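Local coordinates for penicillin-binding protein activator LpoB (Salmonella enterica subsp. enterica serovar Typhimurium, PDB 4Q6V) that probably regulates peptidoglycan synthesis as an outer-membrane lipoprotein, its C-terminal domain forming part of an activator essential for penicillin-binding protein 1B, at residues L81-R84 and S85-I88; L117-V120 and Q121-E124; S105-V108 and N109-A112; L73-S76 and P77-L81. All coordinates share one frame; numbering follows the deposited sequence.

How the contacts relate
From the N terminus, the chain first reaches contact 4, a turn in the loop that leaves helix 63-72. Contact 1 follows at once, sharing Leu-81, and starts helix 84-94; a salt bridge from Lys-86 to Asp-79 ties the two together. After strand 98-106, contact 3 closes the hairpin into strand 112-119, and contact 2 turns that strand back toward strand 125-132. Contacts 2 and 3 therefore sit at opposite ends of strand 112-119, their centres about 28 Å apart. The four follow in series, none crossing another. Contacts 1 and 2 meet where Ile-88 packs on Met-118, which joins helix 84-94 to the sheet.

Contact 1 (L81-R84 and S85-I88); sequences LGTR and SKAI
Thr-83 and Ser-85 turn their hydroxyls toward each other at the start of helix 84-94, with Thr-83 OG1 3.4 Å from Ser-85 OG in a weak hydrogen bond that either group could donate. Thr-83 puts OG1 between its own backbone N and carbonyl carbon (chi1 82°), and this swings the oxygen over the first turn of the helix. Lys-86 passes along the same oxygen: its CG lies 3.7 Å from Thr-83 OG1, and from there the extended chain carries the ammonium group back to a salt bridge with Asp-79 in the preceding loop. The aliphatic part of the lysine thus lies alongside the threonine, while its charged end is spent on the loop.

Farther along, Ala-87 and Ile-88 sit against the carbonyls of the first turn. The methyl of Ala-87 touches two of them, with CB 3.6 Å from Thr-83 O and 3.7 Å from Arg-84 O. Ile-88 comes in at the second, its CG1 3.2 Å from Arg-84 O. That carbonyl also takes the firm backbone bond, Ile-88 N to Arg-84 O, 2.9 Å long and fairly straight at 161°. The bond one step earlier, from Ala-87 N to Thr-83 O, is weak at 3.3 Å. Arg-84 leads outward from the turn and, like Ala-87, touches Tyr-101 of strand 98-106. With its carbonyl beginning the backbone bonding, Thr-83 occupies the N-cap position, and the whole is the N-terminal first turn of an alpha helix packed on a beta sheet.

Contact 2 (L117-V120 and Q121-E124); sequences LMLV and QTGE
A tight beta-hairpin turn brings Leu-119 back to Gly-123 and Glu-124 between strands 112-119 and 125-132. The carbonyl of Leu-119 is its hub: Gly-123 N bonds to Leu-119 O at 2.8 Å, approaching nearly along the C=O axis, and Thr-122 N adds a weak bond to Leu-119 O at 3.5 Å. The N-H of the same residue completes the closure: Leu-119 N donates to Glu-124 O at 3.0 Å. Gly-123 turns the chain with a positive phi of 87°, a conformation that glycine adopts easily.

Outside the turn, Leu-119 and Thr-122 cross obliquely, the methyl CD2 of Leu-119 resting 3.6 Å from Thr-122 OG1. That hydroxyl also accepts a weak bond from Glu-124 N, within the loop itself. The selenomethionine Met-118 holds its CG anti to the backbone N (chi1 174°) and bends at chi3, with CG and SE both 3.7 Å from Gly-123 O. Beyond it the residue reaches Ile-88 of helix 84-94 and Val-99 and Tyr-101 of strand 98-106, while Val-120 covers Ala-91 and Arg-92 of that helix. The i to i+4 bond onto Leu-119 O, with a glycine in the last loop position, is characteristic of a four-residue beta-hairpin loop, here joining the last two strands of the mixed sheet.

Contact 3 (S105-V108 and N109-A112); sequences SGNV and NAPA
Pro-111 lays its ring against the carbonyls of the turn that precedes it, CG 3.5 Å from Val-108 O and CD 3.6 Å from Asn-107 O. Having no N-H, the proline cannot bond to Asn-107 O; that oxygen is taken instead by Ala-110 N, at 3.0 Å. The donor sits above the carbonyl plane and not on a lone pair, as the tight curl of the turn brings the amide in from over the face.

Val-108 and Asn-109 occupy the corner side by side and point the same way, Val-108 CG1 lying 3.9 Å from Asn-109 OD1. Val-108 sets CG1 between its own N and carbonyl carbon (chi1 67°), turning that methyl toward the next residue. The Asn-107 and Asn-109 amides stand steeply against one another, their planes 77° apart. Away from the corner, Val-108 also rests on Tyr-1 and Leu-39, and its N-H is held by the Asn-36 side chain; Pro-111 meets Tyr-1 too, which places the N-terminal residue beside this loop.

At the open end, Ser-105 and Ala-112 form an antiparallel hydrogen-bonded pair with their side chains on the same face of the sheet. Ala-112 N reaches Ser-105 O at 2.8 Å in an almost straight bond (170°), and Ser-105 N reaches Ala-112 O at 3.0 Å. Pro-111 CA adds a CH...O contact to Ser-105 O. A type I turn from Asn-107 to Ala-110, carried at the end of such a strand pair, marks this as the beta hairpin joining strands 98-106 and 112-119.

Contact 4 (L73-S76 and P77-L81); sequences LGLS and PQDSL
The carboxylate of Asp-79 has Leu-75 over one of its faces, with Leu-75 CB 4.2 Å from OD1, while each of its oxygens has a polar partner. OD2 accepts Leu-81 N at 2.8 Å through its anti lone pair, an Asx turn in the loop that leads to helix 84-94. OD1 is the salt-bridged oxygen, so both ends of the group are gripped, which would tend to fix its rotation and probably favour the charged form. CG of Asp-79 stands anti to its backbone N (chi1 -161°), which turns the carboxylate back toward Leu-75.

The other flat element is the peptide between Ser-76 and Pro-77. Here the Ser-76 hydroxyl approaches obliquely from outside the N-CD edge of the proline ring, OG 3.3 Å from Pro-77 CD, and since that nitrogen carries no hydrogen the approach is a plain contact. On the carbonyl side of this peptide, Asp-79 N donates to Ser-76 O at 3.0 Å (N-H...O 157°), coming in from above the carbonyl plane, and Asp-79 CB lies 3.1 Å from the same Ser-76 O. That bond closes a type I turn from Ser-76 to Asp-79, with Pro-77 and Gln-78 at its corners.

The turn crosses the gap between two helices. Gly-74 ends helix 63-72 in a Schellman motif, Lys-70 of that helix bonds to the carbonyls of Pro-77 and Asp-79, and Leu-73 and Leu-75 pack on Ile-90 of helix 84-94.

Contact 1 (L81-R84 and S85-I88)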
ATOM      1  N   LEU A  81      -9.089   6.096   2.027  1.00 34.02           N
ATOM      2  CA  LEU A  81      -8.120   6.011   3.129  1.00 38.57           C
ATOM      3  C   LEU A  81      -6.885   6.836   2.798  1.00 42.00           C
ATOM      4  O   LEU A  81      -5.754   6.440   3.100  1.00 38.55           O
ATOM      5  CB  LEU A  81      -7.686   4.567   3.447  1.00 39.68           C
ATOM      6  CG  LEU A  81      -8.620   3.660   4.245  1.00 41.07           C
ATOM      7  CD1 LEU A  81     -10.054   3.733   3.747  1.00 40.58           C
ATOM      8  CD2 LEU A  81      -8.087   2.230   4.206  1.00 41.35           C
ATOM      9  N   GLY A  82      -7.118   7.986   2.167  1.00 47.01           N
ATOM     10  CA  GLY A  82      -6.041   8.958   1.912  1.00 50.60           C
ATOM     11  C   GLY A  82      -5.228   9.239   3.169  1.00 51.68           C
ATOM     12  O   GLY A  82      -4.018   8.944   3.196  1.00 62.37           O
ATOM     13  N   THR A  83      -5.894   9.765   4.203  1.00 41.77           N
ATOM     14  CA  THR A  83      -5.192  10.420   5.306  1.00 41.25           C
ATOM     15  C   THR A  83      -4.650   9.358   6.252  1.00 35.40           C
ATOM     16  O   THR A  83      -5.045   8.218   6.176  1.00 33.95           O
ATOM     17  CB  THR A  83      -6.030  11.497   6.043  1.00 41.59           C
ATOM     18  OG1 THR A  83      -6.890  10.890   6.998  1.00 46.50           O
ATOM     19  CG2 THR A  83      -6.833  12.343   5.068  1.00 39.51           C
ATOM     20  N   ARG A  84      -3.718   9.751   7.111  1.00 35.04           N
ATOM     21  CA  ARG A  84      -3.091   8.820   8.025  1.00 31.33           C
ATOM     22  C   ARG A  84      -4.049   8.431   9.168  1.00 30.68           C
ATOM     23  O   ARG A  84      -4.051   7.296   9.662  1.00 25.14           O
ATOM     24  CB  ARG A  84      -1.770   9.413   8.534  1.00 30.40           C
ATOM     25  CG  ARG A  84      -0.703   9.612   7.481  1.00 29.73           C
ATOM     26  CD  ARG A  84       0.642   9.991   8.102  1.00 29.65           C
ATOM     27  NE  ARG A  84       1.642  10.189   7.053  1.00 32.01           N
ATOM     28  CZ  ARG A  84       2.876  10.673   7.256  1.00 34.95           C
ATOM     29  NH1 ARG A  84       3.292  11.013   8.480  1.00 30.16           N
ATOM     30  NH2 ARG A  84       3.706  10.801   6.226  1.00 33.18           N
ATOM     31  N   SER A  85      -4.875   9.364   9.623  1.00 30.43           N
ATOM     32  CA  SER A  85      -5.732   9.084  10.770  1.00 35.01           C
ATOM     33  C   SER A  85      -6.843   8.120  10.390  1.00 31.68           C
ATOM     34  O   SER A  85      -7.262   7.320  11.207  1.00 33.50           O
ATOM     35  CB  SER A  85      -6.316  10.396  11.331  1.00 42.19           C
ATOM     36  OG  SER A  85      -7.169  11.047  10.396  1.00 49.19           O
ATOM     37  N   LYS A  86      -7.318   8.194   9.154  1.00 31.37           N
ATOM     38  CA  LYS A  86      -8.300   7.216   8.664  1.00 32.67           C
ATOM     39  C   LYS A  86      -7.656   5.839   8.482  1.00 31.44           C
ATOM     40  O   LYS A  86      -8.244   4.827   8.787  1.00 28.54           O
ATOM     41  CB  LYS A  86      -8.903   7.665   7.341  1.00 32.79           C
ATOM     42  CG  LYS A  86      -9.930   8.781   7.470  1.00 34.70           C
ATOM     43  CD  LYS A  86     -10.461   9.167   6.098  1.00 33.33           C
ATOM     44  CE  LYS A  86     -11.249  10.474   6.148  1.00 34.27           C
ATOM     45  NZ  LYS A  86     -11.870  10.745   4.824  1.00 30.96           N
ATOM     46  N   ALA A  87      -6.419   5.805   8.011  1.00 30.69           N
ATOM     47  CA  ALA A  87      -5.719   4.550   7.764  1.00 28.84           C
ATOM     48  C   ALA A  87      -5.412   3.832   9.068  1.00 27.87           C
ATOM     49  O   ALA A  87      -5.592   2.625   9.188  1.00 27.87           O
ATOM     50  CB  ALA A  87      -4.469   4.789   6.942  1.00 26.30           C
ATOM     51  N   ILE A  88      -5.006   4.568  10.078  1.00 28.92           N
ATOM     52  CA  ILE A  88      -4.718   3.996  11.381  1.00 32.84           C
ATOM     53  C   ILE A  88      -6.008   3.579  12.105  1.00 31.87           C
ATOM     54  O   ILE A  88      -6.041   2.541  12.803  1.00 26.98           O
ATOM     55  CB  ILE A  88      -3.941   4.974  12.278  1.00 34.53           C
ATOM     56  CG1 ILE A  88      -2.588   5.242  11.660  1.00 42.98           C
ATOM     57  CG2 ILE A  88      -3.689   4.382  13.650  1.00 37.62           C
ATOM     58  CD1 ILE A  88      -1.856   6.410  12.260  1.00 49.41           C
TER

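Contact 2 (L117-V120 and Q121-E124)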
ATOM      1  N   LEU A 117       5.980   2.650   4.479  1.00 18.37           N
ATOM      2  CA  LEU A 117       5.435   1.681   5.432  1.00 16.46           C
ATOM      3  C   LEU A 117       5.301   2.250   6.824  1.00 17.18           C
ATOM      4  O   LEU A 117       6.328   2.578   7.487  1.00 16.65           O
ATOM      5  CB  LEU A 117       6.304   0.428   5.452  1.00 16.98           C
ATOM      6  CG  LEU A 117       5.771  -0.721   6.292  1.00 19.04           C
ATOM      7  CD1 LEU A 117       4.586  -1.364   5.603  1.00 20.42           C
ATOM      8  CD2 LEU A 117       6.898  -1.700   6.533  1.00 21.48           C
HETATM    9  N   MSE A 118       4.062   2.303   7.312  1.00 16.13           N
HETATM   10  CA  MSE A 118       3.752   2.904   8.605  1.00 17.46           C
HETATM   11  C   MSE A 118       3.525   1.835   9.634  1.00 16.48           C
HETATM   12  O   MSE A 118       2.693   0.938   9.483  1.00 17.15           O
HETATM   13  CB  MSE A 118       2.551   3.857   8.463  1.00 17.72           C
HETATM   14  CG  MSE A 118       2.116   4.371   9.800  1.00 21.84           C
HETATM   15 SE   MSE A 118       0.825   5.822   9.633  1.00 27.41          SE
HETATM   16  CE  MSE A 118      -0.753   4.663   9.477  1.00 27.59           C
ATOM     17  N   LEU A 119       4.254   1.901  10.737  1.00 17.75           N
ATOM     18  CA  LEU A 119       3.933   1.111  11.952  1.00 18.56           C
ATOM     19  C   LEU A 119       2.675   1.617  12.638  1.00 18.47           C
ATOM     20  O   LEU A 119       2.627   2.780  13.057  1.00 17.24           O
ATOM     21  CB  LEU A 119       5.105   1.144  12.927  1.00 21.78           C
ATOM     22  CG  LEU A 119       5.082   0.155  14.109  1.00 25.19           C
ATOM     23  CD1 LEU A 119       5.321  -1.279  13.616  1.00 26.59           C
ATOM     24  CD2 LEU A 119       6.141   0.553  15.146  1.00 26.95           C
ATOM     25  N   VAL A 120       1.649   0.759  12.721  1.00 19.50           N
ATOM     26  CA  VAL A 120       0.348   1.174  13.221  1.00 21.90           C
ATOM     27  C   VAL A 120       0.409   1.629  14.677  1.00 21.33           C
ATOM     28  O   VAL A 120      -0.048   2.710  15.038  1.00 21.86           O
ATOM     29  CB  VAL A 120      -0.739   0.062  13.032  1.00 21.10           C
ATOM     30  CG1 VAL A 120      -2.014   0.391  13.773  1.00 20.74           C
ATOM     31  CG2 VAL A 120      -1.023  -0.122  11.548  1.00 19.81           C
ATOM     32  N   GLN A 121       1.032   0.796  15.493  1.00 24.74           N
ATOM     33  CA  GLN A 121       1.198   1.076  16.910  1.00 28.01           C
ATOM     34  C   GLN A 121       1.515   2.532  17.229  1.00 23.35           C
ATOM     35  O   GLN A 121       0.916   3.125  18.122  1.00 20.09           O
ATOM     36  CB  GLN A 121       2.254   0.131  17.493  1.00 37.87           C
ATOM     37  CG  GLN A 121       2.585   0.400  18.952  1.00 48.69           C
ATOM     38  CD  GLN A 121       1.596  -0.240  19.876  1.00 56.24           C
ATOM     39  OE1 GLN A 121       1.972  -1.126  20.645  1.00 64.35           O
ATOM     40  NE2 GLN A 121       0.338   0.196  19.792  1.00 62.93           N
ATOM     41  N   THR A 122       2.449   3.119  16.497  1.00 20.94           N
ATOM     42  CA  THR A 122       3.038   4.395  16.857  1.00 20.73           C
ATOM     43  C   THR A 122       2.798   5.496  15.828  1.00 23.08           C
ATOM     44  O   THR A 122       2.968   6.674  16.111  1.00 22.97           O
ATOM     45  CB  THR A 122       4.553   4.270  17.042  1.00 21.29           C
ATOM     46  OG1 THR A 122       5.188   3.919  15.802  1.00 24.17           O
ATOM     47  CG2 THR A 122       4.819   3.193  18.083  1.00 20.13           C
ATOM     48  N   GLY A 123       2.458   5.121  14.612  1.00 21.85           N
ATOM     49  CA  GLY A 123       2.257   6.071  13.553  1.00 21.12           C
ATOM     50  C   GLY A 123       3.496   6.450  12.776  1.00 21.12           C
ATOM     51  O   GLY A 123       3.402   7.248  11.819  1.00 23.33           O
ATOM     52  N   GLU A 124       4.624   5.824  13.093  1.00 19.86           N
ATOM     53  CA  GLU A 124       5.884   6.210  12.483  1.00 21.47           C
ATOM     54  C   GLU A 124       6.173   5.527  11.163  1.00 19.50           C
ATOM     55  O   GLU A 124       5.939   4.313  11.022  1.00 18.96           O
ATOM     56  CB  GLU A 124       7.030   5.878  13.419  1.00 21.81           C
ATOM     57  CG  GLU A 124       8.417   5.982  12.784  1.00 23.31           C
ATOM     58  CD  GLU A 124       9.541   5.768  13.785  1.00 25.11           C
ATOM     59  OE1 GLU A 124       9.312   5.291  14.908  1.00 27.69           O
ATOM     60  OE2 GLU A 124      10.673   6.146  13.461  1.00 31.57           O
TER

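Contact 3 (S105-V108 and N109-A112)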
ATOM      1  N   SER A 105       3.331   9.184  -9.528  1.00 19.77           N
ATOM      2  CA  SER A 105       3.321  10.588  -9.847  1.00 19.97           C
ATOM      3  C   SER A 105       4.186  10.969 -11.038  1.00 20.79           C
ATOM      4  O   SER A 105       4.893  10.126 -11.644  1.00 21.97           O
ATOM      5  CB  SER A 105       3.707  11.376  -8.595  1.00 22.05           C
ATOM      6  OG  SER A 105       5.052  11.152  -8.140  1.00 22.00           O
ATOM      7  N   GLY A 106       4.112  12.244 -11.411  1.00 18.74           N
ATOM      8  CA  GLY A 106       4.833  12.749 -12.600  1.00 18.70           C
ATOM      9  C   GLY A 106       4.092  12.504 -13.923  1.00 17.48           C
ATOM     10  O   GLY A 106       2.876  12.524 -13.948  1.00 18.05           O
ATOM     11  N   ASN A 107       4.833  12.250 -14.999  1.00 17.52           N
ATOM     12  CA  ASN A 107       4.192  12.049 -16.301  1.00 17.66           C
ATOM     13  C   ASN A 107       3.496  10.710 -16.463  1.00 17.42           C
ATOM     14  O   ASN A 107       4.007   9.665 -16.036  1.00 19.83           O
ATOM     15  CB  ASN A 107       5.234  12.248 -17.393  1.00 17.95           C
ATOM     16  CG  ASN A 107       4.620  12.288 -18.767  1.00 19.41           C
ATOM     17  OD1 ASN A 107       3.981  13.281 -19.133  1.00 19.89           O
ATOM     18  ND2 ASN A 107       4.816  11.234 -19.550  1.00 18.31           N
ATOM     19  N   VAL A 108       2.342  10.704 -17.135  1.00 17.83           N
ATOM     20  CA  VAL A 108       1.542   9.513 -17.264  1.00 18.56           C
ATOM     21  C   VAL A 108       2.309   8.352 -17.931  1.00 22.84           C
ATOM     22  O   VAL A 108       2.166   7.180 -17.583  1.00 23.76           O
ATOM     23  CB  VAL A 108       0.209   9.832 -17.989  1.00 19.11           C
ATOM     24  CG1 VAL A 108       0.466  10.212 -19.434  1.00 19.35           C
ATOM     25  CG2 VAL A 108      -0.757   8.659 -17.848  1.00 18.64           C
ATOM     26  N   ASN A 109       3.172   8.684 -18.891  1.00 23.90           N
ATOM     27  CA  ASN A 109       3.940   7.666 -19.619  1.00 24.80           C
ATOM     28  C   ASN A 109       5.290   7.315 -18.970  1.00 25.65           C
ATOM     29  O   ASN A 109       6.015   6.443 -19.461  1.00 24.69           O
ATOM     30  CB  ASN A 109       4.174   8.079 -21.064  1.00 24.36           C
ATOM     31  CG  ASN A 109       2.897   8.068 -21.864  1.00 25.16           C
ATOM     32  OD1 ASN A 109       1.944   7.338 -21.555  1.00 27.94           O
ATOM     33  ND2 ASN A 109       2.844   8.940 -22.879  1.00 23.29           N
ATOM     34  N   ALA A 110       5.606   7.952 -17.850  1.00 21.18           N
ATOM     35  CA  ALA A 110       6.851   7.726 -17.158  1.00 21.47           C
ATOM     36  C   ALA A 110       6.776   7.927 -15.631  1.00 19.89           C
ATOM     37  O   ALA A 110       7.575   8.647 -15.066  1.00 19.19           O
ATOM     38  CB  ALA A 110       7.913   8.605 -17.777  1.00 19.92           C
ATOM     39  N   PRO A 111       5.833   7.251 -14.973  1.00 21.02           N
ATOM     40  CA  PRO A 111       5.498   7.531 -13.588  1.00 22.62           C
ATOM     41  C   PRO A 111       6.661   7.267 -12.624  1.00 22.25           C
ATOM     42  O   PRO A 111       7.531   6.431 -12.846  1.00 22.37           O
ATOM     43  CB  PRO A 111       4.368   6.577 -13.311  1.00 23.53           C
ATOM     44  CG  PRO A 111       3.785   6.204 -14.640  1.00 22.34           C
ATOM     45  CD  PRO A 111       4.970   6.198 -15.542  1.00 22.73           C
ATOM     46  N   ALA A 112       6.657   7.974 -11.516  1.00 22.04           N
ATOM     47  CA  ALA A 112       7.471   7.624 -10.339  1.00 22.75           C
ATOM     48  C   ALA A 112       6.643   6.956  -9.247  1.00 22.15           C
ATOM     49  O   ALA A 112       5.686   7.510  -8.724  1.00 26.99           O
ATOM     50  CB  ALA A 112       8.238   8.837  -9.855  1.00 23.62           C
TER

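Contact 4 (L73-S76 and P77-L81)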
ATOM      1  N   LEU A  73     -16.796   2.519  11.038  1.00 26.32           N
ATOM      2  CA  LEU A  73     -16.221   3.780  11.453  1.00 27.88           C
ATOM      3  C   LEU A  73     -16.968   5.002  10.891  1.00 28.62           C
ATOM      4  O   LEU A  73     -16.572   6.139  11.168  1.00 30.89           O
ATOM      5  CB  LEU A  73     -14.735   3.832  11.058  1.00 29.73           C
ATOM      6  CG  LEU A  73     -13.793   3.300  12.148  1.00 33.90           C
ATOM      7  CD1 LEU A  73     -14.033   1.830  12.466  1.00 37.11           C
ATOM      8  CD2 LEU A  73     -12.355   3.526  11.713  1.00 34.69           C
ATOM      9  N   GLY A  74     -18.023   4.784  10.117  1.00 24.71           N
ATOM     10  CA  GLY A  74     -18.896   5.823   9.571  1.00 23.85           C
ATOM     11  C   GLY A  74     -18.297   6.539   8.371  1.00 23.31           C
ATOM     12  O   GLY A  74     -18.674   7.666   8.032  1.00 26.03           O
ATOM     13  N   LEU A  75     -17.296   5.925   7.751  1.00 21.82           N
ATOM     14  CA  LEU A  75     -16.636   6.500   6.577  1.00 22.06           C
ATOM     15  C   LEU A  75     -17.511   6.175   5.363  1.00 21.32           C
ATOM     16  O   LEU A  75     -18.273   5.237   5.359  1.00 23.50           O
ATOM     17  CB  LEU A  75     -15.211   5.992   6.391  1.00 21.93           C
ATOM     18  CG  LEU A  75     -14.253   6.271   7.548  1.00 23.17           C
ATOM     19  CD1 LEU A  75     -12.874   5.729   7.235  1.00 23.10           C
ATOM     20  CD2 LEU A  75     -14.235   7.773   7.827  1.00 23.79           C
ATOM     21  N   SER A  76     -17.420   6.998   4.332  1.00 19.29           N
ATOM     22  CA  SER A  76     -18.064   6.726   3.063  1.00 18.17           C
ATOM     23  C   SER A  76     -17.509   5.405   2.506  1.00 18.02           C
ATOM     24  O   SER A  76     -16.347   5.074   2.674  1.00 18.99           O
ATOM     25  CB  SER A  76     -17.801   7.871   2.106  1.00 19.91           C
ATOM     26  OG  SER A  76     -18.042   7.473   0.799  1.00 21.07           O
ATOM     27  N   PRO A  77     -18.370   4.608   1.912  1.00 20.84           N
ATOM     28  CA  PRO A  77     -18.029   3.287   1.380  1.00 21.74           C
ATOM     29  C   PRO A  77     -16.872   3.302   0.374  1.00 22.73           C
ATOM     30  O   PRO A  77     -16.176   2.315   0.269  1.00 24.34           O
ATOM     31  CB  PRO A  77     -19.321   2.929   0.598  1.00 21.20           C
ATOM     32  CG  PRO A  77     -20.390   3.599   1.330  1.00 22.31           C
ATOM     33  CD  PRO A  77     -19.822   4.901   1.745  1.00 21.07           C
ATOM     34  N   GLN A  78     -16.704   4.389  -0.381  1.00 23.27           N
ATOM     35  CA  GLN A  78     -15.651   4.498  -1.387  1.00 25.92           C
ATOM     36  C   GLN A  78     -14.409   5.187  -0.851  1.00 27.82           C
ATOM     37  O   GLN A  78     -13.420   5.329  -1.555  1.00 27.43           O
ATOM     38  CB  GLN A  78     -16.150   5.249  -2.626  1.00 27.19           C
ATOM     39  CG  GLN A  78     -15.508   4.680  -3.899  1.00 31.58           C
ATOM     40  CD  GLN A  78     -15.955   3.256  -4.179  1.00 27.38           C
ATOM     41  OE1 GLN A  78     -17.128   2.918  -3.951  1.00 25.40           O
ATOM     42  NE2 GLN A  78     -15.037   2.429  -4.673  1.00 27.30           N
ATOM     43  N   ASP A  79     -14.443   5.586   0.411  1.00 29.82           N
ATOM     44  CA  ASP A  79     -13.319   6.291   1.019  1.00 30.80           C
ATOM     45  C   ASP A  79     -11.967   5.659   0.700  1.00 31.75           C
ATOM     46  O   ASP A  79     -11.731   4.472   0.890  1.00 27.97           O
ATOM     47  CB  ASP A  79     -13.480   6.360   2.533  1.00 33.35           C
ATOM     48  CG  ASP A  79     -12.623   7.429   3.134  1.00 37.01           C
ATOM     49  OD1 ASP A  79     -13.243   8.400   3.637  1.00 41.12           O
ATOM     50  OD2 ASP A  79     -11.364   7.312   3.103  1.00 44.52           O
ATOM     51  N   SER A  80     -11.032   6.487   0.241  1.00 35.54           N
ATOM     52  CA  SER A  80      -9.788   5.976  -0.321  1.00 36.30           C
ATOM     53  C   SER A  80      -8.783   5.700   0.789  1.00 36.42           C
ATOM     54  O   SER A  80      -7.726   5.125   0.491  1.00 38.83           O
ATOM     55  CB  SER A  80      -9.188   6.997  -1.282  1.00 39.12           C
ATOM     56  OG  SER A  80      -9.638   6.751  -2.586  1.00 40.38           O
ATOM     57  N   LEU A  81      -9.089   6.096   2.027  1.00 34.02           N
ATOM     58  CA  LEU A  81      -8.120   6.011   3.129  1.00 38.57           C
ATOM     59  C   LEU A  81      -6.885   6.836   2.798  1.00 42.00           C
ATOM     60  O   LEU A  81      -5.754   6.440   3.100  1.00 38.55           O
ATOM     61  CB  LEU A  81      -7.686   4.567   3.447  1.00 39.68           C
ATOM     62  CG  LEU A  81      -8.620   3.660   4.245  1.00 41.07           C
ATOM     63  CD1 LEU A  81     -10.054   3.733   3.747  1.00 40.58           C
ATOM     64  CD2 LEU A  81      -8.087   2.230   4.206  1.00 41.35           C
TER